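Local coordinates for Cyp101j2 (Sphingobium yanoikuyae, PDB 5KYO), which acts as a haem-containing cytochrome P450 monooxygenase, associated with hydroxylation of the monoterpene ether 1,8-cineole, at residues A[51-56]-A[413-418]; A[62-67]-A[347-352]; A[72-77]-A[84-89]; A[104-109]-A[337-342]; A[171-176]-A[422-427]. All blocks are in the same frame, centred on the assembly; numbering follows the deposited sequence. Where two conformers were deposited one is given.

From the N terminus, residues 51-56 open the longest enclosing loop, closed by interaction 1 at 413-418. Inside it, helix 59-69 is tied to 347-352 by interaction 2. Two contacts nest deeper still and follow each other in series: interaction 3 closes the hairpin 72-77/84-89, and interaction 4 joins 104-109 to strand 339-343, the neighbour of strand 83-86 in the mixed sheet. Interaction 5 (171-176 with 422-427) opens within loops 1, 2 and 4 and closes after them, so it crosses all three. It ties strand 425-427 to strand 169-171 and the start of helix 172-177, and the salt bridge Asp52-Lys422 joins it to interaction 1.

Interaction 1 of 5, residues A[51-56]-A[413-418]; sequences RDVPEG and YSNGIV
Val53 meets Tyr413 through both side chain and backbone: Val53 CG2 packs 3.6 Å from Tyr413 CB, and Val53 N donates to Tyr413 O at 3.3 Å. That donor stands above the carbonyl plane, 42° out of it, well off the lone-pair directions. With CG1 anti to the backbone N (chi1 177°), Val53 brings CG2 beside N, where the same methyl also touches Asn415 ND2 at 3.6 Å. Tyr413 and Ser414 form the first strand of a short antiparallel hairpin with 420-421, near the C-terminal end of the P450 fold; the loop ahead of helix 59-69 lies against it. Asn415 ND2 grips Arg51 O at 3.0 Å, with the oxygen 6° out of the amide plane. Asn415 OD1 accepts from Trp63 NE1, so both ends of the amide are engaged and its rotation is fixed. Asp52 OD1 receives Ser414 OG at 3.2 Å, from above the carboxylate plane, while Asp52 OD2 pairs with Lys422. One water donates to Val53 O and Glu55 OE1 and accepts from Tyr413 N.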
# COMPACT_ATOMS: atom_id res chain seq x y z
N ARG A 51 8.46 -13.55 5.26
CA ARG A 51 9.14 -14.63 4.54
C ARG A 51 8.80 -14.63 3.05
O ARG A 51 7.65 -14.39 2.67
CB ARG A 51 8.79 -15.96 5.18
CG ARG A 51 9.10 -17.21 4.36
CD ARG A 51 8.45 -18.41 5.02
NE ARG A 51 8.99 -18.65 6.35
CZ ARG A 51 8.50 -19.55 7.19
NH1 ARG A 51 7.44 -20.26 6.86
NH2 ARG A 51 9.05 -19.72 8.38
N ASP A 52 9.80 -14.89 2.21
CA ASP A 52 9.62 -14.87 0.76
C ASP A 52 8.63 -15.90 0.26
O ASP A 52 8.45 -16.97 0.85
CB ASP A 52 10.95 -15.09 0.03
CG ASP A 52 11.79 -13.84 -0.02
OD1 ASP A 52 11.24 -12.76 0.25
OD2 ASP A 52 12.99 -13.95 -0.36
N VAL A 53 7.98 -15.56 -0.84
CA VAL A 53 7.17 -16.53 -1.58
C VAL A 53 8.11 -17.65 -2.03
O VAL A 53 9.21 -17.37 -2.50
CB VAL A 53 6.47 -15.87 -2.79
CG1 VAL A 53 5.70 -16.91 -3.58
CG2 VAL A 53 5.54 -14.77 -2.31
N PRO A 54 7.70 -18.91 -1.82
CA PRO A 54 8.51 -20.04 -2.31
C PRO A 54 8.77 -19.97 -3.81
O PRO A 54 7.85 -19.78 -4.61
CB PRO A 54 7.65 -21.26 -1.96
CG PRO A 54 6.82 -20.83 -0.81
CD PRO A 54 6.55 -19.35 -1.02
N GLU A 55 10.04 -20.08 -4.18
CA GLU A 55 10.43 -20.20 -5.58
C GLU A 55 9.97 -21.56 -6.08
O GLU A 55 10.43 -22.59 -5.59
CB GLU A 55 11.94 -20.04 -5.74
CG GLU A 55 12.48 -18.67 -5.35
CD GLU A 55 12.55 -17.71 -6.52
OE1 GLU A 55 11.47 -17.29 -6.99
OE2 GLU A 55 13.67 -17.40 -6.98
N GLY A 56 9.06 -21.58 -7.06
CA GLY A 56 8.56 -20.38 -7.70
C GLY A 56 7.07 -20.44 -7.94
O GLY A 56 6.60 -20.77 -9.03
N TYR A 413 8.94 -13.29 -5.77
CA TYR A 413 8.18 -12.33 -4.97
C TYR A 413 8.58 -12.28 -3.50
O TYR A 413 9.05 -13.28 -2.93
CB TYR A 413 6.70 -12.66 -5.02
CG TYR A 413 6.15 -12.94 -6.39
CD1 TYR A 413 6.26 -14.21 -6.96
CD2 TYR A 413 5.48 -11.96 -7.12
CE1 TYR A 413 5.75 -14.49 -8.19
CE2 TYR A 413 4.95 -12.23 -8.37
CZ TYR A 413 5.10 -13.51 -8.90
OH TYR A 413 4.59 -13.82 -10.14
N SER A 414 8.35 -11.13 -2.88
CA SER A 414 8.50 -10.99 -1.43
C SER A 414 7.16 -10.73 -0.75
O SER A 414 6.26 -10.13 -1.34
CB SER A 414 9.45 -9.85 -1.06
OG SER A 414 10.77 -10.12 -1.51
N ASN A 415 7.06 -11.18 0.49
CA ASN A 415 5.97 -10.79 1.38
C ASN A 415 6.44 -9.73 2.35
O ASN A 415 7.63 -9.59 2.62
CB ASN A 415 5.44 -11.97 2.19
CG ASN A 415 4.60 -12.94 1.37
OD1 ASN A 415 3.47 -12.63 0.96
ND2 ASN A 415 5.12 -14.15 1.17
N GLY A 416 5.49 -9.02 2.92
CA GLY A 416 5.78 -8.06 3.97
C GLY A 416 4.50 -7.29 4.15
O GLY A 416 3.44 -7.72 3.69
N ILE A 417 4.56 -6.15 4.83
CA ILE A 417 3.37 -5.34 4.99
C ILE A 417 2.86 -4.91 3.61
O ILE A 417 1.66 -4.77 3.38
CB ILE A 417 3.63 -4.11 5.88
CG1 ILE A 417 3.89 -4.57 7.31
CG2 ILE A 417 2.46 -3.16 5.87
CD1 ILE A 417 5.33 -4.73 7.63
N VAL A 418 3.80 -4.70 2.69
CA VAL A 418 3.44 -4.48 1.30
C VAL A 418 4.18 -5.55 0.47
O VAL A 418 5.41 -5.56 0.39
CB VAL A 418 3.77 -3.05 0.80
CG1 VAL A 418 3.21 -2.86 -0.56
CG2 VAL A 418 3.17 -1.98 1.75
O HOH W 1 9.39 -16.37 -5.27

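Interaction 2 of 5, residues A[62-67]-A[347-352]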
# COMPACT_ATOMS: atom_id res chain seq x y z
N SER A 62 0.23 -18.58 -4.01
CA SER A 62 0.81 -18.95 -2.72
C SER A 62 -0.14 -18.69 -1.55
O SER A 62 -0.37 -19.58 -0.69
CB SER A 62 2.12 -18.18 -2.51
OG SER A 62 2.76 -18.55 -1.31
N TRP A 63 -0.69 -17.48 -1.52
CA TRP A 63 -1.63 -17.07 -0.48
C TRP A 63 -2.89 -17.92 -0.52
O TRP A 63 -3.42 -18.31 0.51
CB TRP A 63 -2.00 -15.59 -0.62
CG TRP A 63 -1.04 -14.63 0.02
CD1 TRP A 63 0.15 -14.20 -0.49
CD2 TRP A 63 -1.21 -13.96 1.27
NE1 TRP A 63 0.75 -13.32 0.38
CE2 TRP A 63 -0.08 -13.16 1.47
CE3 TRP A 63 -2.21 -13.97 2.24
CZ2 TRP A 63 0.09 -12.37 2.61
CZ3 TRP A 63 -2.04 -13.19 3.38
CH2 TRP A 63 -0.90 -12.40 3.55
N ARG A 64 -3.37 -18.21 -1.72
CA ARG A 64 -4.58 -19.01 -1.87
C ARG A 64 -4.38 -20.43 -1.33
O ARG A 64 -5.30 -21.02 -0.76
CB ARG A 64 -5.03 -19.04 -3.33
CG ARG A 64 -5.73 -17.77 -3.80
CD ARG A 64 -5.88 -17.74 -5.30
NE ARG A 64 -6.54 -18.94 -5.81
CZ ARG A 64 -7.86 -19.12 -5.83
NH1 ARG A 64 -8.66 -18.19 -5.36
NH2 ARG A 64 -8.37 -20.24 -6.32
N GLU A 65 -3.17 -20.96 -1.49
CA GLU A 65 -2.85 -22.28 -0.94
C GLU A 65 -2.82 -22.25 0.58
O GLU A 65 -3.25 -23.20 1.24
CB GLU A 65 -1.52 -22.79 -1.49
CG GLU A 65 -1.68 -23.78 -2.64
CD GLU A 65 -2.47 -25.01 -2.24
OE1 GLU A 65 -3.62 -25.16 -2.71
OE2 GLU A 65 -1.94 -25.83 -1.46
N ILE A 66 -2.30 -21.16 1.14
CA ILE A 66 -2.31 -20.97 2.59
C ILE A 66 -3.74 -20.95 3.10
O ILE A 66 -4.07 -21.62 4.09
CB ILE A 66 -1.58 -19.68 2.99
CG1 ILE A 66 -0.08 -19.82 2.71
CG2 ILE A 66 -1.81 -19.37 4.47
CD1 ILE A 66 0.72 -18.57 2.99
N MET A 67 -4.60 -20.21 2.40
CA MET A 67 -6.02 -20.10 2.73
C MET A 67 -6.73 -21.45 2.62
O MET A 67 -7.63 -21.77 3.42
CB MET A 67 -6.71 -19.08 1.82
CG MET A 67 -6.16 -17.67 1.95
SD MET A 67 -6.73 -16.52 0.67
CE MET A 67 -8.51 -16.59 0.83
N VAL A 347 -9.00 -11.15 0.81
CA VAL A 347 -10.33 -10.68 0.44
C VAL A 347 -10.65 -11.00 -1.03
O VAL A 347 -11.51 -11.84 -1.32
CB VAL A 347 -10.49 -9.16 0.70
CG1 VAL A 347 -11.79 -8.65 0.13
CG2 VAL A 347 -10.42 -8.89 2.19
N ALA A 348 -9.94 -10.37 -1.97
CA ALA A 348 -10.24 -10.58 -3.39
C ALA A 348 -9.82 -11.96 -3.89
O ALA A 348 -10.30 -12.40 -4.92
CB ALA A 348 -9.56 -9.49 -4.25
N MET A 349 -8.95 -12.64 -3.16
CA MET A 349 -8.50 -13.96 -3.61
C MET A 349 -9.36 -15.10 -3.09
O MET A 349 -9.14 -16.26 -3.47
CB MET A 349 -7.05 -14.20 -3.20
CG MET A 349 -6.07 -13.27 -3.87
SD MET A 349 -5.98 -13.52 -5.65
CE MET A 349 -6.85 -12.09 -6.25
N ASP A 350 -10.33 -14.78 -2.24
CA ASP A 350 -11.25 -15.80 -1.71
C ASP A 350 -12.24 -16.24 -2.79
O ASP A 350 -13.11 -15.47 -3.20
CB ASP A 350 -12.00 -15.24 -0.49
CG ASP A 350 -12.70 -16.34 0.32
OD1 ASP A 350 -13.06 -17.39 -0.24
OD2 ASP A 350 -12.91 -16.14 1.54
N ASP A 351 -12.12 -17.49 -3.24
CA ASP A 351 -12.97 -17.96 -4.33
C ASP A 351 -14.36 -18.36 -3.85
O ASP A 351 -15.25 -18.66 -4.64
CB ASP A 351 -12.30 -19.13 -5.07
CG ASP A 351 -11.95 -20.28 -4.16
OD1 ASP A 351 -12.34 -20.26 -2.98
OD2 ASP A 351 -11.27 -21.22 -4.64
N ALA A 352 -14.56 -18.36 -2.53
CA ALA A 352 -15.88 -18.60 -1.96
C ALA A 352 -16.73 -17.34 -2.03
O ALA A 352 -17.90 -17.35 -1.63
CB ALA A 352 -15.77 -19.10 -0.53
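Arg64 and Met349 mark the closest backbone approach, 6.6 Å between their CA atoms, where helix 59-69 passes the turn after helix 344-348. Arg64 reaches across this gap: its CG lies 3.9 Å from Met349 CB, the two side chains crossing at about a right angle, and its chain then bends at chi3 (54°) to bring the guanidinium edge to the turn. Arg64 NH1 meets Met349 O at 2.7 Å, but the N-H...O angle of 124° makes this bond weak. Arg64 NH2 and Asp351 OD2 form a long, weak salt bridge at 3.5 Å, their guanidinium and carboxylate planes nearly perpendicular. One turn on, Met67 lays its CE methyl 3.8 Å from Asp350 CA. The receiving turn has its own brace, since Asp350 OD1 accepts from Ala352 N at 2.9 Å, an Asx turn, and Asp350 OD2 bonds Ser89 N at the start of helix 89-97. By position in the chain, this is consistent with P450 helix A packing on the K' region, beside the mixed beta sheet.

Interaction 3 of 5, residues A[72-77]-A[84-89]; sequences HPLMWT and WVALRS
Trp76 and Trp84 interlock on one side of an antiparallel hairpin, as a non-hydrogen-bonded pair with CA atoms 4.2 Å apart. The Trp76 edge drives into the Trp84 face, a T-shaped stack with planes at 71°. Trp76 CD1 stands over the centre of the Trp84 indole, 3.6 Å above its plane, and Trp76 CB rests 3.6 Å from Trp84 CE3. Leu74, on the same side, fills in next to the ring, its CD2 3.9 Å from Trp84 CE3, the two side chains crossing at about a right angle. On the face of Met75 and Val85, Met75 CG meets Leu87 CD1 at 3.7 Å. At the open end, Arg88 CG lies 3.7 Å from Pro73 CB. Exchanging Trp84 for an alanine would probably strip Trp76 CD1 and Leu74 CD2 of their common support and leave Asp338 OD2 without the donor NE1. Three backbone bonds cross the hairpin: Met75 and Val85 bond each other both ways, and Leu87 N reaches Pro73 O at 2.7 Å. Trp76 and Trp84 bond neighbouring chain on their outer sides. Backbone bonds thus set the register, while apolar packing joins the side chains.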
# COMPACT_ATOMS: atom_id res chain seq x y z
N HIS A 72 -9.17 -23.59 9.87
CA HIS A 72 -10.12 -22.58 10.34
C HIS A 72 -9.90 -21.24 9.62
O HIS A 72 -8.79 -20.95 9.18
CB HIS A 72 -10.00 -22.37 11.85
CG HIS A 72 -10.21 -23.62 12.64
ND1 HIS A 72 -11.44 -23.97 13.16
CD2 HIS A 72 -9.35 -24.60 13.01
CE1 HIS A 72 -11.33 -25.12 13.81
NE2 HIS A 72 -10.08 -25.52 13.74
N PRO A 73 -10.97 -20.44 9.51
CA PRO A 73 -10.87 -19.07 8.99
C PRO A 73 -9.91 -18.20 9.80
O PRO A 73 -9.33 -17.25 9.27
CB PRO A 73 -12.30 -18.54 9.13
CG PRO A 73 -13.15 -19.75 9.06
CD PRO A 73 -12.36 -20.83 9.75
N LEU A 74 -9.75 -18.52 11.08
CA LEU A 74 -8.84 -17.76 11.93
C LEU A 74 -7.78 -18.68 12.48
O LEU A 74 -8.07 -19.54 13.31
CB LEU A 74 -9.60 -17.07 13.07
CG LEU A 74 -8.83 -16.03 13.90
CD1 LEU A 74 -8.74 -14.71 13.16
CD2 LEU A 74 -9.43 -15.82 15.28
N MET A 75 -6.55 -18.50 12.03
CA MET A 75 -5.43 -19.31 12.51
C MET A 75 -4.48 -18.45 13.34
O MET A 75 -4.65 -17.23 13.44
CB MET A 75 -4.67 -19.96 11.34
CG MET A 75 -5.50 -20.91 10.50
SD MET A 75 -5.93 -22.44 11.39
CE MET A 75 -4.37 -23.29 11.30
N TRP A 76 -3.47 -19.09 13.94
CA TRP A 76 -2.52 -18.42 14.82
C TRP A 76 -1.11 -18.91 14.52
O TRP A 76 -0.89 -20.11 14.33
CB TRP A 76 -2.87 -18.68 16.29
CG TRP A 76 -2.02 -17.97 17.29
CD1 TRP A 76 -2.28 -16.77 17.90
CD2 TRP A 76 -0.76 -18.41 17.82
NE1 TRP A 76 -1.27 -16.44 18.76
CE2 TRP A 76 -0.32 -17.43 18.73
CE3 TRP A 76 0.04 -19.54 17.61
CZ2 TRP A 76 0.88 -17.54 19.43
CZ3 TRP A 76 1.24 -19.65 18.30
CH2 TRP A 76 1.64 -18.66 19.21
N THR A 77 -0.17 -17.98 14.44
CA THR A 77 1.22 -18.28 14.09
C THR A 77 2.15 -17.84 15.21
O THR A 77 1.97 -16.77 15.79
CB THR A 77 1.64 -17.59 12.75
OG1 THR A 77 3.05 -17.79 12.50
CG2 THR A 77 1.34 -16.10 12.79
N TRP A 84 -2.88 -13.83 15.49
CA TRP A 84 -3.93 -14.45 14.70
C TRP A 84 -3.94 -13.90 13.28
O TRP A 84 -3.53 -12.76 13.04
CB TRP A 84 -5.30 -14.23 15.34
CG TRP A 84 -5.40 -14.62 16.78
CD1 TRP A 84 -5.22 -13.80 17.86
CD2 TRP A 84 -5.76 -15.90 17.30
NE1 TRP A 84 -5.42 -14.51 19.02
CE2 TRP A 84 -5.76 -15.80 18.70
CE3 TRP A 84 -6.08 -17.14 16.71
CZ2 TRP A 84 -6.05 -16.89 19.54
CZ3 TRP A 84 -6.37 -18.22 17.54
CH2 TRP A 84 -6.35 -18.08 18.93
N VAL A 85 -4.43 -14.71 12.34
CA VAL A 85 -4.54 -14.29 10.95
C VAL A 85 -5.92 -14.63 10.39
O VAL A 85 -6.34 -15.80 10.40
CB VAL A 85 -3.45 -14.94 10.05
CG1 VAL A 85 -3.51 -14.34 8.64
CG2 VAL A 85 -2.06 -14.78 10.64
N ALA A 86 -6.63 -13.62 9.91
CA ALA A 86 -7.91 -13.83 9.24
C ALA A 86 -7.65 -14.31 7.81
O ALA A 86 -6.99 -13.62 7.02
CB ALA A 86 -8.74 -12.58 9.24
N LEU A 87 -8.18 -15.50 7.51
CA LEU A 87 -7.88 -16.17 6.24
C LEU A 87 -9.09 -16.33 5.31
O LEU A 87 -9.02 -17.06 4.31
CB LEU A 87 -7.26 -17.54 6.52
CG LEU A 87 -5.85 -17.44 7.12
CD1 LEU A 87 -5.30 -18.80 7.43
CD2 LEU A 87 -4.92 -16.70 6.17
N ARG A 88 -10.19 -15.67 5.65
CA ARG A 88 -11.35 -15.63 4.75
C ARG A 88 -11.76 -14.18 4.50
O ARG A 88 -11.44 -13.29 5.30
CB ARG A 88 -12.53 -16.42 5.32
CG ARG A 88 -12.26 -17.90 5.53
CD ARG A 88 -12.14 -18.65 4.21
NE ARG A 88 -11.93 -20.08 4.43
CZ ARG A 88 -10.74 -20.64 4.65
NH1 ARG A 88 -9.64 -19.90 4.68
NH2 ARG A 88 -10.65 -21.95 4.84
N SER A 89 -12.49 -13.95 3.41
CA SER A 89 -12.80 -12.58 2.98
C SER A 89 -13.64 -11.81 3.99
O SER A 89 -13.24 -10.75 4.49
CB SER A 89 -13.51 -12.60 1.62
OG SER A 89 -14.00 -11.30 1.29

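Interaction 4 of 5, residues A[104-109]-A[337-342]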
# COMPACT_ATOMS: atom_id res chain seq x y z
N ASN A 104 -6.86 0.19 15.60
CA ASN A 104 -5.67 0.60 14.85
C ASN A 104 -4.54 1.05 15.78
O ASN A 104 -3.60 1.72 15.35
CB ASN A 104 -6.01 1.74 13.87
CG ASN A 104 -6.62 1.25 12.56
OD1 ASN A 104 -7.71 0.68 12.56
ND2 ASN A 104 -5.93 1.49 11.44
N HIS A 105 -4.63 0.69 17.06
CA HIS A 105 -3.63 1.12 18.04
C HIS A 105 -2.27 0.49 17.74
O HIS A 105 -1.24 1.15 17.87
CB HIS A 105 -4.08 0.80 19.47
CG HIS A 105 -3.14 1.30 20.52
ND1 HIS A 105 -2.37 0.45 21.30
CD2 HIS A 105 -2.84 2.55 20.93
CE1 HIS A 105 -1.64 1.16 22.13
NE2 HIS A 105 -1.90 2.44 21.93
N THR A 106 -2.28 -0.77 17.31
CA THR A 106 -1.11 -1.41 16.71
C THR A 106 -1.55 -2.06 15.41
O THR A 106 -2.61 -2.68 15.36
CB THR A 106 -0.45 -2.47 17.62
OG1 THR A 106 -1.36 -3.55 17.83
CG2 THR A 106 -0.10 -1.89 18.95
N VAL A 107 -0.77 -1.88 14.35
CA VAL A 107 -1.12 -2.43 13.04
C VAL A 107 0.02 -3.21 12.43
O VAL A 107 -0.10 -3.72 11.33
CB VAL A 107 -1.54 -1.33 12.01
CG1 VAL A 107 -2.80 -0.63 12.45
CG2 VAL A 107 -0.40 -0.34 11.75
N LEU A 108 1.13 -3.29 13.16
CA LEU A 108 2.33 -3.94 12.68
C LEU A 108 2.75 -5.05 13.64
O LEU A 108 2.57 -4.93 14.86
CB LEU A 108 3.47 -2.92 12.51
CG LEU A 108 3.25 -1.84 11.44
CD1 LEU A 108 4.54 -1.05 11.20
CD2 LEU A 108 2.74 -2.45 10.13
N VAL A 109 3.30 -6.13 13.08
CA VAL A 109 3.88 -7.20 13.89
C VAL A 109 5.40 -7.24 13.70
O VAL A 109 5.89 -6.93 12.61
CB VAL A 109 3.27 -8.58 13.54
CG1 VAL A 109 1.77 -8.58 13.81
CG2 VAL A 109 3.56 -8.92 12.10
N GLY A 337 -4.79 -7.39 24.16
CA GLY A 337 -3.40 -7.26 23.72
C GLY A 337 -3.06 -8.21 22.57
O GLY A 337 -1.96 -8.17 22.04
N ASP A 338 -4.01 -9.06 22.20
CA ASP A 338 -3.79 -9.93 21.04
C ASP A 338 -3.75 -9.11 19.73
O ASP A 338 -4.42 -8.08 19.59
CB ASP A 338 -4.88 -11.00 20.96
CG ASP A 338 -4.60 -12.19 21.89
OD1 ASP A 338 -3.64 -12.11 22.69
OD2 ASP A 338 -5.34 -13.19 21.81
N MET A 339 -2.95 -9.58 18.78
CA MET A 339 -2.85 -8.96 17.47
C MET A 339 -3.60 -9.81 16.45
O MET A 339 -3.51 -11.04 16.48
CB MET A 339 -1.39 -8.80 17.04
CG MET A 339 -0.61 -7.86 17.92
SD MET A 339 -1.29 -6.19 17.78
CE MET A 339 -1.21 -5.99 15.99
N VAL A 340 -4.33 -9.16 15.55
CA VAL A 340 -5.00 -9.90 14.48
C VAL A 340 -4.67 -9.30 13.12
O VAL A 340 -5.00 -8.14 12.84
CB VAL A 340 -6.52 -9.93 14.65
CG1 VAL A 340 -7.13 -10.74 13.54
CG2 VAL A 340 -6.91 -10.51 16.03
N MET A 341 -4.02 -10.10 12.28
CA MET A 341 -3.68 -9.70 10.92
C MET A 341 -4.88 -9.92 10.01
O MET A 341 -5.55 -10.94 10.09
CB MET A 341 -2.45 -10.48 10.42
CG MET A 341 -1.90 -9.99 9.09
SD MET A 341 -0.22 -10.55 8.77
CE MET A 341 0.73 -9.48 9.85
N ALA A 342 -5.17 -8.94 9.16
CA ALA A 342 -6.34 -9.01 8.29
C ALA A 342 -5.98 -8.55 6.88
O ALA A 342 -6.29 -7.42 6.51
CB ALA A 342 -7.47 -8.15 8.87
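Two methionines of strand 339-343 carry the contact: Met339 lies against Thr106, and Met341 CE against Val109. Met339 brings its CE against the loop, 3.6 Å from Thr106 O and 4.1 Å from Leu108 O. Bends at chi2 (-65°) and chi3 (-54°) curl the chain back to put CE beside these two oxygens. The modelled approach of its sulfur to the Thr106 hydroxyl is too short to trust. Leu108 O is buried by the contact and has no polar partner in the model. Further along, Met341 CE touches Val109 CG2 at 3.7 Å, the side chains crossing at about a right angle; Met341 was modelled in two positions, so this touch is provisional. No hydrogen bond spans the two segments.

What holds them lies in the next shell. Backbone bonds to Trp84 and Arg321 fix strand 339-343 between strands 83-86 and 318-323. On the loop, His105 ND1 bonds Glu322, His105 O bonds Arg119, and Val109 O bonds Tyr50 OH. At the far end Asn104 ND2 donates to a haem propionate oxygen, and the Val107 side chain comes within about 5 Å of the haem. Packing of the loop before helix 111-118 against the mixed five-stranded sheet, beside a haem propionate, is in keeping with the B-B' region of the P450 fold.

Interaction 5 of 5, residues A[171-176]-A[422-427]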
# COMPACT_ATOMS: atom_id res chain seq x y z
N ASN A 171 15.78 -2.02 -15.63
CA ASN A 171 15.27 -2.52 -14.36
C ASN A 171 14.05 -1.67 -14.01
O ASN A 171 14.18 -0.49 -13.67
CB ASN A 171 16.34 -2.47 -13.27
CG ASN A 171 15.90 -3.15 -11.99
OD1 ASN A 171 15.12 -2.59 -11.22
ND2 ASN A 171 16.39 -4.37 -11.76
N PHE A 172 12.86 -2.26 -14.12
CA PHE A 172 11.63 -1.47 -14.02
C PHE A 172 11.46 -0.86 -12.63
O PHE A 172 11.11 0.31 -12.48
CB PHE A 172 10.39 -2.31 -14.37
CG PHE A 172 9.08 -1.55 -14.24
CD1 PHE A 172 8.62 -0.75 -15.29
CD2 PHE A 172 8.32 -1.63 -13.08
CE1 PHE A 172 7.42 -0.02 -15.17
CE2 PHE A 172 7.13 -0.90 -12.94
CZ PHE A 172 6.68 -0.10 -14.00
N THR A 173 11.70 -1.65 -11.59
CA THR A 173 11.49 -1.15 -10.24
C THR A 173 12.47 -0.01 -9.92
O THR A 173 12.03 1.06 -9.51
CB THR A 173 11.61 -2.26 -9.17
OG1 THR A 173 10.56 -3.21 -9.39
CG2 THR A 173 11.44 -1.68 -7.77
N HIS A 174 13.77 -0.20 -10.14
CA HIS A 174 14.71 0.86 -9.78
C HIS A 174 14.69 2.06 -10.73
O HIS A 174 14.77 3.21 -10.27
CB HIS A 174 16.13 0.31 -9.69
CG HIS A 174 16.26 -0.85 -8.77
ND1 HIS A 174 15.50 -0.98 -7.62
CD2 HIS A 174 17.04 -1.96 -8.83
CE1 HIS A 174 15.82 -2.10 -7.01
NE2 HIS A 174 16.75 -2.72 -7.72
N GLU A 175 14.59 1.80 -12.04
CA GLU A 175 14.70 2.88 -13.03
C GLU A 175 13.41 3.63 -13.31
O GLU A 175 13.44 4.70 -13.92
CB GLU A 175 15.27 2.32 -14.36
CG GLU A 175 16.71 1.78 -14.24
CD GLU A 175 17.25 1.20 -15.55
OE1 GLU A 175 17.35 1.94 -16.54
OE2 GLU A 175 17.57 -0.01 -15.60
N PHE A 176 12.27 3.09 -12.89
CA PHE A 176 10.99 3.74 -13.18
C PHE A 176 10.11 3.88 -11.93
O PHE A 176 9.88 5.01 -11.46
CB PHE A 176 10.22 2.99 -14.29
CG PHE A 176 8.97 3.69 -14.72
CD1 PHE A 176 9.02 4.75 -15.60
CD2 PHE A 176 7.74 3.33 -14.17
CE1 PHE A 176 7.85 5.43 -15.95
CE2 PHE A 176 6.58 4.00 -14.52
CZ PHE A 176 6.64 5.06 -15.42
N LYS A 422 9.97 -9.14 -6.82
CA LYS A 422 11.37 -8.74 -6.73
C LYS A 422 11.82 -8.13 -8.07
O LYS A 422 11.27 -8.49 -9.14
CB LYS A 422 12.24 -9.94 -6.34
CG LYS A 422 11.86 -10.56 -5.00
CD LYS A 422 12.88 -11.58 -4.55
CE LYS A 422 12.53 -12.22 -3.21
NZ LYS A 422 13.24 -13.53 -3.06
N PRO A 423 12.80 -7.20 -8.01
CA PRO A 423 13.23 -6.39 -9.16
C PRO A 423 13.38 -7.19 -10.44
O PRO A 423 14.04 -8.23 -10.46
CB PRO A 423 14.57 -5.82 -8.70
CG PRO A 423 14.39 -5.64 -7.23
CD PRO A 423 13.50 -6.78 -6.77
N PHE A 424 12.76 -6.72 -11.51
CA PHE A 424 12.82 -7.46 -12.78
C PHE A 424 13.24 -6.54 -13.91
O PHE A 424 13.14 -5.32 -13.82
CB PHE A 424 11.46 -8.10 -13.08
CG PHE A 424 10.31 -7.12 -13.11
CD1 PHE A 424 9.64 -6.77 -11.94
CD2 PHE A 424 9.91 -6.54 -14.31
CE1 PHE A 424 8.58 -5.86 -11.98
CE2 PHE A 424 8.85 -5.64 -14.36
CZ PHE A 424 8.19 -5.29 -13.18
N VAL A 425 13.72 -7.14 -14.99
CA VAL A 425 14.20 -6.39 -16.13
C VAL A 425 13.23 -6.59 -17.29
O VAL A 425 12.79 -7.73 -17.58
CB VAL A 425 15.63 -6.85 -16.52
CG1 VAL A 425 16.05 -6.32 -17.88
CG2 VAL A 425 16.63 -6.42 -15.43
N LEU A 426 12.87 -5.48 -17.93
CA LEU A 426 12.04 -5.50 -19.13
C LEU A 426 12.90 -5.23 -20.34
O LEU A 426 13.90 -4.56 -20.24
CB LEU A 426 10.93 -4.46 -19.05
CG LEU A 426 9.86 -4.59 -17.96
CD1 LEU A 426 8.84 -3.46 -18.08
CD2 LEU A 426 9.18 -5.96 -18.06
N GLU A 427 12.50 -5.78 -21.49
CA GLU A 427 13.23 -5.59 -22.74
C GLU A 427 12.22 -5.34 -23.83
O GLU A 427 11.08 -5.81 -23.77
CB GLU A 427 14.10 -6.81 -23.09
CG GLU A 427 13.31 -8.08 -23.33
CD GLU A 427 14.18 -9.24 -23.84
OE1 GLU A 427 15.28 -8.98 -24.38
OE2 GLU A 427 13.78 -10.41 -23.68
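Asn171 and Val425 pair as antiparallel, non-hydrogen-bonded neighbours with CA atoms 4.4 Å apart, and the next residue, Phe172, donates its backbone N-H to Phe424 O (N to O 3.1 Å) just as strand turns into helix. Beyond that bond the two phenylalanines lie side by side and point the same way. Their rings are nearly parallel, 15° apart, but slid, with centroids 5.6 Å from each other, so they barely overlap; Phe172 CD2 is 3.7 Å from Phe424 CZ. Phe172 CD1 also meets Leu426 CD1 at 3.9 Å. Phe172 reaches both because its CG stands anti to the backbone N (chi1 179°). Nearer the solvent, Pro423 CG packs 3.8 Å from His174 NE2, while His174 ND1 is held by Glu178.

Asn171 does double work. Its OD1 caps the helix by accepting from His174 N at 2.9 Å, in the carbonyl plane, and its ND2 lies alongside Pro423 CB. Asn171 N in turn donates to Glu175 OE2, which it meets from above the carboxylate plane. A leucine in place of Asn171 is likely to leave His174 N without its acceptor and fray the first turn of the helix. Deeper in, Phe172 stacks on Phe283 of helix 273-288 and meets Trp396 of helix 382-399. Strands 169-171, 425-427 and 404-405 together form the small antiparallel sheet known in P450s as beta-3, here with a helix N-cap at its edge.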